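Local atomic coordinates of branched-chain-amino-acid aminotransferase (PDB entry 6NST), a protein that probably catalyses the pyridoxal-phosphate-dependent transfer of amino groups between leucine, isoleucine or valine and 2-oxoglutarate, in branched-chain amino-acid biosynthesis. Residues Q173-S177 with G178-E182. The protein carries 1 engineered substitution. Residues are numbered along the deposited sequence; the frame is centred on the assembly and turned at random.
Sequences QEAIS and GGADE
A180 folds back onto A175 where helix 166-177 ends. The turn is a Schellman motif. A180 N gives a hydrogen bond to A175 O at 2.8 Å. G179 N bonds to I176 O at 3.0 Å. G179 has positive phi (100°), a backbone shape that glycine takes easily. G178 N adds a weak bond to E174 O. The tight part is the buried side of the turn. There A175 CB lies 4.3 Å from A180 CB and 3.4 Å from E182 O. The I176 side is looser and exposed. I176 CA lies 3.4 Å from A180 O in a CA-H...O contact, and I176 CG1, beside the backbone N (chi1 -65°), only skirts that oxygen at 4.0 Å. S177 is also exposed. Its OG lies between its own backbone N and carbonyl carbon (chi1 62°), near Q173 O and E174 O. R143 of the second subunit bonds to S177 OG and E174 O, so the helix end lies at a subunit interface. E174 OE2 bonds to S146 OG in its own chain. In the same chain, D181 makes backbone hydrogen bonds with K141, and E182 with K141 and R143, leading from helix 166-177 into strand 182-186, parallel to strand 140-145.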
# COMPACT_ATOMS: atom_id res chain seq x y z
N GLN A 173 18.40 -11.65 13.45
CA GLN A 173 19.78 -11.16 13.46
C GLN A 173 19.83 -9.66 13.71
O GLN A 173 20.72 -9.17 14.41
CB GLN A 173 20.47 -11.51 12.14
CG GLN A 173 21.93 -11.11 12.09
CD GLN A 173 22.72 -11.69 13.25
OE1 GLN A 173 22.56 -12.86 13.60
NE2 GLN A 173 23.57 -10.87 13.86
N GLU A 174 18.87 -8.91 13.16
CA GLU A 174 18.83 -7.47 13.40
C GLU A 174 18.58 -7.18 14.88
O GLU A 174 19.24 -6.31 15.47
CB GLU A 174 17.76 -6.81 12.54
CG GLU A 174 17.59 -5.32 12.83
CD GLU A 174 16.45 -4.68 12.07
OE1 GLU A 174 15.41 -5.35 11.87
OE2 GLU A 174 16.59 -3.51 11.66
N ALA A 175 17.63 -7.88 15.49
CA ALA A 175 17.32 -7.66 16.89
C ALA A 175 18.51 -8.00 17.78
O ALA A 175 18.74 -7.34 18.80
CB ALA A 175 16.10 -8.48 17.30
N ILE A 176 19.28 -9.03 17.41
CA ILE A 176 20.44 -9.41 18.22
C ILE A 176 21.56 -8.40 18.04
O ILE A 176 22.19 -7.98 19.03
CB ILE A 176 20.88 -10.84 17.85
CG1 ILE A 176 19.79 -11.84 18.23
CG2 ILE A 176 22.19 -11.18 18.54
CD1 ILE A 176 20.10 -13.27 17.85
N SER A 177 21.84 -7.98 16.80
CA SER A 177 22.88 -7.00 16.57
C SER A 177 22.55 -5.64 17.19
O SER A 177 23.46 -4.83 17.38
CB SER A 177 23.14 -6.83 15.06
OG SER A 177 21.98 -6.36 14.39
N GLY A 178 21.29 -5.39 17.50
CA GLY A 178 20.88 -4.19 18.19
C GLY A 178 20.84 -4.29 19.69
O GLY A 178 20.46 -3.32 20.36
N GLY A 179 21.20 -5.44 20.26
CA GLY A 179 21.24 -5.62 21.69
C GLY A 179 20.04 -6.34 22.29
O GLY A 179 20.02 -6.55 23.51
N ALA A 180 19.07 -6.73 21.48
CA ALA A 180 17.85 -7.36 21.97
C ALA A 180 17.92 -8.88 21.82
O ALA A 180 18.86 -9.44 21.25
CB ALA A 180 16.63 -6.81 21.24
N ASP A 181 16.89 -9.54 22.34
CA ASP A 181 16.76 -10.99 22.23
C ASP A 181 15.80 -11.42 21.14
O ASP A 181 15.93 -12.54 20.62
CB ASP A 181 16.28 -11.58 23.56
CG ASP A 181 17.13 -11.15 24.72
OD1 ASP A 181 18.38 -11.23 24.61
OD2 ASP A 181 16.57 -10.71 25.74
N GLU A 182 14.85 -10.57 20.78
CA GLU A 182 13.84 -10.95 19.81
C GLU A 182 13.39 -9.70 19.06
O GLU A 182 13.59 -8.57 19.52
CB GLU A 182 12.65 -11.65 20.49
CG GLU A 182 11.71 -12.40 19.55
CD GLU A 182 12.45 -13.33 18.60
OE1 GLU A 182 12.85 -12.86 17.51
OE2 GLU A 182 12.65 -14.51 18.94